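Local coordinates for protein NADH-rubredoxin oxidoreductase (Clostridium acetobutylicum, PDB 3KLJ) that transfers electrons from NADH, by way of its bound FAD, to rubredoxin in a chain that helps an obligate anaerobe dispose of dioxygen, at residues R50-I55 against A162-D167. Sequence-based numbering, arbitrary orientation. Where two conformers were deposited one is given.
Sequences RLNEII and AQAIID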
ATOM      1  N   ARG A  50      -0.457   3.444  -9.921  1.00 15.04           N
ATOM      2  CA  ARG A  50      -0.936   3.396 -11.302  1.00 16.30           C
ATOM      3  C   ARG A  50      -0.235   2.311 -12.125  1.00 16.38           C
ATOM      4  O   ARG A  50      -0.418   2.252 -13.330  1.00 16.21           O
ATOM      5  CB  ARG A  50      -0.829   4.760 -11.998  1.00 16.12           C
ATOM      6  CG  ARG A  50      -1.312   5.901 -11.155  1.00 18.31           C
ATOM      7  CD  ARG A  50      -2.180   6.866 -11.895  1.00 19.86           C
ATOM      8  NE  ARG A  50      -1.439   7.748 -12.775  1.00 22.42           N
ATOM      9  CZ  ARG A  50      -1.549   7.768 -14.103  1.00 20.56           C
ATOM     10  NH1 ARG A  50      -2.368   6.943 -14.732  1.00 21.68           N
ATOM     11  NH2 ARG A  50      -0.827   8.621 -14.802  1.00 18.84           N
ATOM     12  N   LEU A  51       0.542   1.450 -11.463  1.00 16.95           N
ATOM     13  CA  LEU A  51       1.230   0.348 -12.143  1.00 17.46           C
ATOM     14  C   LEU A  51       0.254  -0.555 -12.915  1.00 18.42           C
ATOM     15  O   LEU A  51       0.598  -1.091 -13.971  1.00 18.47           O
ATOM     16  CB  LEU A  51       2.100  -0.458 -11.162  1.00 17.09           C
ATOM     17  CG  LEU A  51       3.443   0.189 -10.778  1.00 16.27           C
ATOM     18  CD1 LEU A  51       4.146  -0.609  -9.693  1.00 15.38           C
ATOM     19  CD2 LEU A  51       4.366   0.368 -11.987  1.00 13.75           C
ATOM     20  N   ASN A  52      -0.968  -0.694 -12.402  1.00 19.04           N
ATOM     21  CA  ASN A  52      -1.997  -1.462 -13.092  0.50 19.60           C
ATOM     22  C   ASN A  52      -2.320  -0.893 -14.477  1.00 19.63           C
ATOM     23  O   ASN A  52      -2.718  -1.629 -15.370  1.00 20.05           O
ATOM     24  CB  ASN A  52      -3.256  -1.585 -12.227  0.50 19.86           C
ATOM     25  CG  ASN A  52      -3.118  -2.658 -11.157  0.50 20.42           C
ATOM     26  OD1 ASN A  52      -2.639  -3.758 -11.433  0.50 21.75           O
ATOM     27  ND2 ASN A  52      -3.534  -2.344  -9.935  0.50 20.95           N
ATOM     28  N   GLU A  53      -2.112   0.414 -14.655  1.00 19.59           N
ATOM     29  CA  GLU A  53      -2.353   1.083 -15.939  1.00 19.99           C
ATOM     30  C   GLU A  53      -1.254   0.829 -16.970  1.00 19.58           C
ATOM     31  O   GLU A  53      -1.497   0.903 -18.182  1.00 19.51           O
ATOM     32  CB  GLU A  53      -2.552   2.584 -15.747  1.00 20.31           C
ATOM     33  CG  GLU A  53      -3.738   2.932 -14.873  1.00 21.84           C
ATOM     34  CD  GLU A  53      -3.998   4.416 -14.811  1.00 24.07           C
ATOM     35  OE1 GLU A  53      -4.140   5.049 -15.880  1.00 24.99           O
ATOM     36  OE2 GLU A  53      -4.065   4.955 -13.683  1.00 25.50           O
ATOM     37  N   ILE A  54      -0.052   0.543 -16.484  1.00 19.25           N
ATOM     38  CA  ILE A  54       1.050   0.111 -17.339  1.00 18.92           C
ATOM     39  C   ILE A  54       0.617  -1.185 -18.036  1.00 18.67           C
ATOM     40  O   ILE A  54       0.810  -1.356 -19.240  1.00 18.59           O
ATOM     41  CB  ILE A  54       2.368  -0.116 -16.513  1.00 18.94           C
ATOM     42  CG1 ILE A  54       2.759   1.138 -15.716  1.00 18.85           C
ATOM     43  CG2 ILE A  54       3.505  -0.624 -17.398  1.00 18.42           C
ATOM     44  CD1 ILE A  54       2.915   2.412 -16.534  1.00 18.49           C
ATOM     45  N   ILE A  55      -0.007  -2.072 -17.264  1.00 18.49           N
ATOM     46  CA  ILE A  55      -0.563  -3.314 -17.785  1.00 18.36           C
ATOM     47  C   ILE A  55      -1.852  -3.046 -18.593  1.00 18.07           C
ATOM     48  O   ILE A  55      -1.907  -3.368 -19.775  1.00 18.32           O
ATOM     49  CB  ILE A  55      -0.782  -4.351 -16.640  1.00 18.37           C
ATOM     50  CG1 ILE A  55       0.571  -4.793 -16.059  1.00 18.62           C
ATOM     51  CG2 ILE A  55      -1.570  -5.564 -17.137  1.00 19.14           C
ATOM     52  CD1 ILE A  55       0.519  -5.270 -14.622  1.00 16.53           C
ATOM     53  N   ALA A 162      -5.906  -8.590 -11.679  1.00 18.76           N
ATOM     54  CA  ALA A 162      -6.693  -9.484 -12.524  1.00 18.74           C
ATOM     55  C   ALA A 162      -7.464  -8.706 -13.586  1.00 18.83           C
ATOM     56  O   ALA A 162      -7.405  -9.050 -14.765  1.00 18.65           O
ATOM     57  CB  ALA A 162      -7.637 -10.331 -11.685  1.00 19.06           C
ATOM     58  N   GLN A 163      -8.169  -7.656 -13.164  1.00 18.90           N
ATOM     59  CA  GLN A 163      -8.903  -6.800 -14.098  1.00 19.12           C
ATOM     60  C   GLN A 163      -7.964  -6.121 -15.090  1.00 18.88           C
ATOM     61  O   GLN A 163      -8.257  -6.075 -16.283  1.00 18.89           O
ATOM     62  CB  GLN A 163      -9.741  -5.742 -13.367  1.00 19.00           C
ATOM     63  CG  GLN A 163     -10.621  -4.883 -14.297  1.00 20.39           C
ATOM     64  CD  GLN A 163     -11.669  -5.689 -15.078  1.00 21.52           C
ATOM     65  OE1 GLN A 163     -11.392  -6.240 -16.150  1.00 23.28           O
ATOM     66  NE2 GLN A 163     -12.880  -5.741 -14.548  1.00 22.89           N
ATOM     67  N   ALA A 164      -6.849  -5.586 -14.591  1.00 18.61           N
ATOM     68  CA  ALA A 164      -5.843  -4.963 -15.459  1.00 18.54           C
ATOM     69  C   ALA A 164      -5.346  -5.927 -16.537  1.00 18.18           C
ATOM     70  O   ALA A 164      -5.175  -5.539 -17.691  1.00 18.15           O
ATOM     71  CB  ALA A 164      -4.683  -4.428 -14.646  1.00 18.27           C
ATOM     72  N   ILE A 165      -5.125  -7.181 -16.152  1.00 18.12           N
ATOM     73  CA  ILE A 165      -4.666  -8.203 -17.083  1.00 17.88           C
ATOM     74  C   ILE A 165      -5.772  -8.591 -18.075  1.00 18.32           C
ATOM     75  O   ILE A 165      -5.476  -8.820 -19.254  1.00 18.07           O
ATOM     76  CB  ILE A 165      -4.081  -9.440 -16.360  1.00 17.67           C
ATOM     77  CG1 ILE A 165      -2.854  -9.036 -15.536  1.00 17.17           C
ATOM     78  CG2 ILE A 165      -3.688 -10.529 -17.373  1.00 17.53           C
ATOM     79  CD1 ILE A 165      -2.346 -10.116 -14.620  1.00 15.85           C
ATOM     80  N   ILE A 166      -7.020  -8.666 -17.597  1.00 18.30           N
ATOM     81  CA  ILE A 166      -8.187  -8.845 -18.475  1.00 18.89           C
ATOM     82  C   ILE A 166      -8.237  -7.693 -19.475  1.00 19.15           C
ATOM     83  O   ILE A 166      -8.291  -7.921 -20.680  1.00 19.09           O
ATOM     84  CB  ILE A 166      -9.555  -8.906 -17.715  1.00 18.79           C
ATOM     85  CG1 ILE A 166      -9.581  -9.967 -16.602  1.00 18.86           C
ATOM     86  CG2 ILE A 166     -10.724  -9.093 -18.698  1.00 18.83           C
ATOM     87  CD1 ILE A 166      -9.152 -11.352 -17.011  1.00 19.40           C
ATOM     88  N   ASP A 167      -8.184  -6.462 -18.965  1.00 19.41           N
ATOM     89  CA  ASP A 167      -8.222  -5.266 -19.809  1.00 19.81           C
ATOM     90  C   ASP A 167      -7.140  -5.228 -20.894  1.00 20.06           C
ATOM     91  O   ASP A 167      -7.383  -4.721 -21.987  1.00 19.96           O
ATOM     92  CB  ASP A 167      -8.127  -4.001 -18.958  1.00 19.61           C
ATOM     93  CG  ASP A 167      -9.377  -3.748 -18.125  1.00 19.44           C
ATOM     94  OD1 ASP A 167      -9.339  -2.810 -17.304  1.00 20.83           O
ATOM     95  OD2 ASP A 167     -10.382  -4.473 -18.272  1.00 17.10           O
TER
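A164 meets N52 where two nearly parallel helices come nearest in CA distance, 5.7 Å between the two CA atoms, and the pair illustrates how a small side chain suits close helix packing. The methyl of A164 points at helix 51-56, its CB lying 3.5 Å from N52 O. The short helical segments 51-55 and 162-167 run at 25° to each other with axes 8.6 Å apart at their closest, a spacing consistent with the small methyl between them.

Apolar contact is carried by I55. With CG1 anti to the carbonyl carbon (chi1 -67°), I55 CG2 stands anti to the backbone N and reaches the other helix, 4.1 Å from A164 CB and 4.0 Å from I165 CG1. The same I55 CG2 methyl also lies against the backbone, 3.6 Å from A164 O.

Within 50-55, R50 NH1 forms a salt bridge to E53 OE2 at 2.8 Å, approaching from above the carboxylate plane; E53 also pairs with K57. The side chain of N52 comes within about 5 Å of the bound FAD. The packing joins a helix of the FAD-binding domain to helix 156-168 of the NADH-binding domain, an interdomain interface of the glutathione reductase-type fold.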